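PDB 2O3G: putative protein from Neisseria meningitidis, which is of unknown detailed function but, as the C-terminal transporter-associated domain of a UPF0053-family membrane protein, may take part in binding flavin adenine dinucleotide. Local coordinates for residues P60-F65 and F73-K78; S18-G23 and R85-K90. One frame throughout, in Å; residues are numbered along the deposited sequence.

Contact 1 (P60-F65 and F73-K78); sequences PDVGDF and FEVVEK
Phe65 meets Glu74 through its CB, which lies 3.8 Å from Glu74 CB, while the ring leads away from the contact and has the carbonyl oxygen Gly63 O at its edge, in the ring plane. Phe65 and Glu74 form an antiparallel non-hydrogen-bonded pair. The Glu74 chain is extended, with CG anti to the backbone N (chi1 -176°), and this takes its carboxylate alongside the turn, with OE2 3.6 Å from Gly63 CA. Asp61 to Asp64 form a type II beta turn, closed by Asp64 N to Asp61 O at 3.0 Å. Gly63, third in the turn, has a positive phi of 71°, which suits glycine. Its N donates to Val75 O, and Val75 N bonds to Asp64 O, although the place of that oxygen is less sure. Lys78 bends along its length to reach back to Pro60, just before the turn. Its NZ donates to Pro60 O at 2.8 Å, from above the carbonyl plane (35° out of it). The Val62 and Lys78 side chains pass alongside each other, pointing opposite ways, with Val62 CG2 3.6 Å from Lys78 CG. Pro60 CB touches Val75 CG1 at 3.9 Å. The contact thus lays the loop after helix 48-56 along strand 71-79, just where strand 65-68 begins. Pro60 and Phe73 both pack on Ile52 of that helix, and strand 82-90 flanks strand 71-79.

Contact 2 (S18-G23 and R85-K90); sequences SLTVEG and RVKITK
Thr20 OG1 is gripped by Arg85, whose NH2 donates to it at 2.9 Å. The hydroxyl oxygen sits at the edge of the guanidinium, only 5° out of its plane, and the arginine chain runs roughly perpendicular to the threonine side chain. Thr20 OG1 also has a weak hydrogen bond with Glu17 O. The threonine oxygen lies between the backbone N and the carbonyl carbon (chi1 55°). This leaves CG2 anti to the carbonyl carbon, 3.9 Å from Lys87 CB. Lys87 is nearly straight as far as CE and bends at its last torsion. Its NZ makes a weak hydrogen bond to Ser18 OG at 3.3 Å and a long, weak ion pair with Glu17. Thr20 and Lys87 are an antiparallel non-hydrogen-bonded pair, and Val21 and Val86 the hydrogen-bonded pair beside it. Ile88 N donates to Leu19 O at 3.0 Å and continues the pairing into the residues before strand 20-22. On the face of Val21 and Val86 the contacts are apolar. Val21 CG2 lies 4.2 Å from Val86 CG1 and 4.0 Å from Ile88 CD1. Val21 and Val86 also touch Val48 of helix 48-56, so this face meets the helix, whereas Thr20, Arg85 and Lys87 carry the polar face. This is the pairing of edge strand 20-22 with inner strand 82-90 in a small antiparallel sheet with a helix packed on one face, in the transporter-associated domain.

How the contacts relate
From the N terminus, segment 18-23 comes first and waits for its partner until residues 85-90, so contact 2 closes a loop that holds most of the modelled chain. Within that loop run helices 27-30 and 48-56. Segment 60-65 follows and meets 73-78 after only seven intervening residues, so contact 1 is nested inside contact 2. The chain then turns from strand 71-79 into strand 82-90, which joins the two contacts: Val76 N probably bonds to Arg85 O, and Lys87 N to Glu74 O. At Val76 and Glu77, both facing Arg85, this pairing has a classic beta bulge. Together the two contacts bring strand 20-22 and the loop after helix 48-56 to either side of this central strand pair.

Contact 1 (P60-F65 and F73-K78)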
loop_
_atom_site.group_PDB
_atom_site.type_symbol
_atom_site.label_atom_id
_atom_site.label_comp_id
_atom_site.label_asym_id
_atom_site.label_seq_id
_atom_site.Cartn_x
_atom_site.Cartn_y
_atom_site.Cartn_z
ATOM N N PRO A 60 -8.240 -0.422 7.364
ATOM C CA PRO A 60 -8.891 -0.085 6.133
ATOM C C PRO A 60 -9.924 -1.131 5.712
ATOM O O PRO A 60 -9.636 -2.299 5.679
ATOM C CB PRO A 60 -7.719 -0.025 5.159
ATOM C CG PRO A 60 -6.758 -0.985 5.677
ATOM C CD PRO A 60 -6.834 -0.820 7.147
ATOM N N ASP A 61 -11.128 -0.705 5.379
ATOM C CA ASP A 61 -12.058 -1.595 4.693
ATOM C C ASP A 61 -11.695 -1.782 3.252
ATOM O O ASP A 61 -10.895 -1.046 2.701
ATOM C CB ASP A 61 -13.429 -0.959 4.675
ATOM C CG ASP A 61 -14.028 -0.912 6.035
ATOM O OD1 ASP A 61 -13.870 -1.968 6.717
ATOM O OD2 ASP A 61 -14.609 0.156 6.429
ATOM N N VAL A 62 -12.357 -2.720 2.604
ATOM C CA VAL A 62 -12.269 -2.809 1.170
ATOM C C VAL A 62 -12.697 -1.463 0.570
ATOM O O VAL A 62 -13.592 -0.765 1.106
ATOM C CB VAL A 62 -13.089 -3.953 0.656
ATOM C CG1 VAL A 62 -13.148 -3.858 -0.840
ATOM C CG2 VAL A 62 -12.455 -5.278 1.114
ATOM N N GLY A 63 -11.984 -1.054 -0.479
ATOM C CA GLY A 63 -12.273 0.224 -1.105
ATOM C C GLY A 63 -11.898 1.466 -0.314
ATOM O O GLY A 63 -12.181 2.597 -0.744
ATOM N N ASP A 64 -11.266 1.285 0.848
ATOM C CA ASP A 64 -10.431 2.378 1.415
ATOM C C ASP A 64 -9.097 2.454 0.660
ATOM O O ASP A 64 -8.610 1.447 0.067
ATOM C CB ASP A 64 -10.185 2.201 2.931
ATOM C CG ASP A 64 -11.437 2.493 3.796
ATOM O OD1 ASP A 64 -11.311 2.550 5.057
ATOM O OD2 ASP A 64 -12.548 2.642 3.231
ATOM N N PHE A 65 -8.498 3.640 0.677
ATOM C CA PHE A 65 -7.276 3.795 -0.106
ATOM C C PHE A 65 -6.427 4.840 0.534
ATOM O O PHE A 65 -6.892 5.652 1.304
ATOM C CB PHE A 65 -7.617 4.222 -1.533
ATOM C CG PHE A 65 -8.348 5.513 -1.579
ATOM C CD1 PHE A 65 -9.746 5.544 -1.478
ATOM C CD2 PHE A 65 -7.651 6.708 -1.647
ATOM C CE1 PHE A 65 -10.466 6.766 -1.403
ATOM C CE2 PHE A 65 -8.329 7.941 -1.609
ATOM C CZ PHE A 65 -9.752 7.970 -1.478
ATOM N N PHE A 73 -3.413 3.761 -3.227
ATOM C CA PHE A 73 -3.288 2.360 -2.833
ATOM C C PHE A 73 -4.595 2.001 -2.296
ATOM O O PHE A 73 -5.091 2.692 -1.418
ATOM C CB PHE A 73 -2.257 2.259 -1.774
ATOM C CG PHE A 73 -0.873 2.459 -2.302
ATOM C CD1 PHE A 73 -0.140 1.402 -2.714
ATOM C CD2 PHE A 73 -0.327 3.728 -2.393
ATOM C CE1 PHE A 73 1.180 1.603 -3.168
ATOM C CE2 PHE A 73 0.968 3.894 -2.828
ATOM C CZ PHE A 73 1.714 2.825 -3.226
ATOM N N GLU A 74 -5.225 0.989 -2.873
ATOM C CA GLU A 74 -6.629 0.756 -2.511
ATOM C C GLU A 74 -6.854 -0.665 -2.155
ATOM O O GLU A 74 -6.417 -1.575 -2.857
ATOM C CB GLU A 74 -7.542 1.108 -3.665
ATOM C CG GLU A 74 -9.034 0.975 -3.338
ATOM C CD GLU A 74 -9.942 1.218 -4.548
ATOM O OE1 GLU A 74 -9.434 1.357 -5.702
ATOM O OE2 GLU A 74 -11.172 1.285 -4.348
ATOM N N VAL A 75 -7.520 -0.877 -1.053
ATOM C CA VAL A 75 -7.662 -2.255 -0.616
ATOM C C VAL A 75 -8.833 -2.846 -1.363
ATOM O O VAL A 75 -9.980 -2.344 -1.332
ATOM C CB VAL A 75 -7.773 -2.350 0.898
ATOM C CG1 VAL A 75 -8.133 -1.063 1.403
ATOM C CG2 VAL A 75 -8.795 -3.377 1.329
ATOM N N VAL A 76 -8.523 -3.905 -2.069
ATOM C CA VAL A 76 -9.551 -4.467 -2.893
ATOM C C VAL A 76 -10.098 -5.763 -2.316
ATOM O O VAL A 76 -11.332 -5.973 -2.295
ATOM C CB VAL A 76 -9.180 -4.621 -4.423
ATOM C CG1 VAL A 76 -9.050 -3.272 -5.027
ATOM C CG2 VAL A 76 -7.971 -5.504 -4.657
ATOM N N GLU A 77 -9.185 -6.610 -1.846
ATOM C CA GLU A 77 -9.551 -7.759 -1.058
ATOM C C GLU A 77 -8.921 -7.757 0.380
ATOM O O GLU A 77 -7.705 -7.623 0.565
ATOM C CB GLU A 77 -9.142 -8.963 -1.864
ATOM C CG GLU A 77 -9.856 -10.203 -1.586
ATOM C CD GLU A 77 -9.000 -11.333 -2.054
ATOM O OE1 GLU A 77 -8.211 -11.091 -3.010
ATOM O OE2 GLU A 77 -9.080 -12.443 -1.468
ATOM N N LYS A 78 -9.784 -7.878 1.391
ATOM C CA LYS A 78 -9.391 -8.305 2.736
ATOM C C LYS A 78 -9.668 -9.795 2.860
ATOM O O LYS A 78 -10.796 -10.258 2.552
ATOM C CB LYS A 78 -10.232 -7.597 3.766
ATOM C CG LYS A 78 -10.149 -6.123 3.706
ATOM C CD LYS A 78 -9.433 -5.619 4.904
ATOM C CE LYS A 78 -10.226 -5.946 6.133
ATOM N NZ LYS A 78 -10.186 -4.762 6.976
#

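Contact 2 (S18-G23 and R85-K90)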
loop_
_atom_site.group_PDB
_atom_site.type_symbol
_atom_site.label_atom_id
_atom_site.label_comp_id
_atom_site.label_asym_id
_atom_site.label_seq_id
_atom_site.Cartn_x
_atom_site.Cartn_y
_atom_site.Cartn_z
ATOM N N SER A 18 -5.601 -6.539 -13.592
ATOM C CA SER A 18 -4.880 -5.196 -13.727
ATOM C C SER A 18 -4.285 -4.348 -12.504
ATOM O O SER A 18 -5.011 -3.500 -11.883
ATOM C CB SER A 18 -5.738 -4.248 -14.642
ATOM O OG SER A 18 -6.938 -3.784 -14.021
ATOM N N LEU A 19 -2.968 -4.527 -12.242
ATOM C CA LEU A 19 -2.159 -3.648 -11.328
ATOM C C LEU A 19 -2.457 -3.748 -9.843
ATOM O O LEU A 19 -2.989 -2.787 -9.198
ATOM C CB LEU A 19 -2.360 -2.216 -11.688
ATOM C CG LEU A 19 -1.663 -1.867 -12.952
ATOM C CD1 LEU A 19 -2.455 -0.601 -13.274
ATOM C CD2 LEU A 19 -0.169 -1.688 -12.706
ATOM N N THR A 20 -2.152 -4.904 -9.284
ATOM C CA THR A 20 -2.537 -5.111 -7.919
ATOM C C THR A 20 -1.457 -5.928 -7.267
ATOM O O THR A 20 -0.800 -6.760 -7.892
ATOM C CB THR A 20 -3.905 -5.842 -7.803
ATOM O OG1 THR A 20 -3.810 -7.041 -8.540
ATOM C CG2 THR A 20 -5.073 -5.009 -8.319
ATOM N N VAL A 21 -1.270 -5.677 -5.993
ATOM C CA VAL A 21 -0.245 -6.401 -5.265
ATOM C C VAL A 21 -0.905 -6.859 -4.021
ATOM O O VAL A 21 -1.989 -6.329 -3.570
ATOM C CB VAL A 21 0.948 -5.520 -4.846
ATOM C CG1 VAL A 21 1.777 -5.179 -6.024
ATOM C CG2 VAL A 21 0.458 -4.318 -4.174
ATOM N N GLU A 22 -0.245 -7.865 -3.473
ATOM C CA GLU A 22 -0.538 -8.236 -2.109
ATOM C C GLU A 22 -0.094 -7.250 -1.039
ATOM O O GLU A 22 1.051 -6.739 -1.023
ATOM C CB GLU A 22 -0.009 -9.598 -1.812
ATOM C CG GLU A 22 1.433 -9.782 -2.171
ATOM C CD GLU A 22 1.914 -11.187 -1.679
ATOM O OE1 GLU A 22 3.150 -11.332 -1.269
ATOM O OE2 GLU A 22 1.004 -12.106 -1.694
ATOM N N GLY A 23 -1.057 -6.989 -0.168
ATOM C CA GLY A 23 -0.855 -6.336 1.114
ATOM C C GLY A 23 0.498 -6.495 1.797
ATOM O O GLY A 23 0.918 -5.614 2.535
ATOM N N ARG A 85 -5.123 -7.876 -1.045
ATOM C CA ARG A 85 -4.798 -7.283 -2.384
ATOM C C ARG A 85 -5.000 -5.809 -2.395
ATOM O O ARG A 85 -6.079 -5.294 -1.949
ATOM C CB ARG A 85 -5.740 -7.791 -3.490
ATOM C CG ARG A 85 -5.439 -9.114 -3.953
ATOM C CD ARG A 85 -4.959 -9.162 -5.357
ATOM N NE ARG A 85 -3.888 -10.141 -5.286
ATOM C CZ ARG A 85 -2.872 -10.227 -6.130
ATOM N NH1 ARG A 85 -1.954 -11.163 -5.913
ATOM N NH2 ARG A 85 -2.781 -9.405 -7.178
ATOM N N VAL A 86 -4.003 -5.131 -2.957
ATOM C CA VAL A 86 -4.195 -3.708 -3.177
ATOM C C VAL A 86 -3.988 -3.306 -4.639
ATOM O O VAL A 86 -3.188 -3.929 -5.394
ATOM C CB VAL A 86 -3.488 -2.830 -2.075
ATOM C CG1 VAL A 86 -2.550 -3.648 -1.293
ATOM C CG2 VAL A 86 -2.775 -1.643 -2.667
ATOM N N LYS A 87 -4.794 -2.344 -5.058
ATOM C CA LYS A 87 -4.781 -1.833 -6.454
ATOM C C LYS A 87 -4.012 -0.503 -6.477
ATOM O O LYS A 87 -4.412 0.456 -5.798
ATOM C CB LYS A 87 -6.233 -1.572 -6.956
ATOM C CG LYS A 87 -6.360 -1.225 -8.490
ATOM C CD LYS A 87 -7.706 -0.626 -8.990
ATOM C CE LYS A 87 -7.875 -0.890 -10.548
ATOM N NZ LYS A 87 -7.133 -2.173 -11.196
ATOM N N ILE A 88 -2.900 -0.471 -7.221
ATOM C CA ILE A 88 -2.136 0.747 -7.382
ATOM C C ILE A 88 -2.610 1.516 -8.633
ATOM O O ILE A 88 -2.493 0.979 -9.818
ATOM C CB ILE A 88 -0.693 0.503 -7.718
ATOM C CG1 ILE A 88 0.027 -0.627 -6.978
ATOM C CG2 ILE A 88 -0.023 1.690 -7.364
ATOM C CD1 ILE A 88 0.122 -0.524 -5.519
ATOM N N THR A 89 -3.119 2.741 -8.416
ATOM C CA THR A 89 -3.219 3.717 -9.501
ATOM C C THR A 89 -2.337 5.041 -9.420
ATOM O O THR A 89 -1.616 5.242 -8.424
ATOM C CB THR A 89 -4.660 4.007 -9.853
ATOM O OG1 THR A 89 -5.359 4.693 -8.800
ATOM C CG2 THR A 89 -5.383 2.710 -10.260
ATOM N N LYS A 90 -2.382 5.926 -10.461
ATOM C CA LYS A 90 -1.636 7.216 -10.499
ATOM C C LYS A 90 -2.422 8.480 -10.026
ATOM O O LYS A 90 -3.616 8.630 -10.312
ATOM C CB LYS A 90 -1.069 7.438 -11.864
ATOM C CG LYS A 90 0.372 7.170 -11.956
ATOM C CD LYS A 90 0.965 8.419 -11.685
ATOM C CE LYS A 90 2.400 8.372 -11.243
ATOM N NZ LYS A 90 2.377 9.739 -10.553
#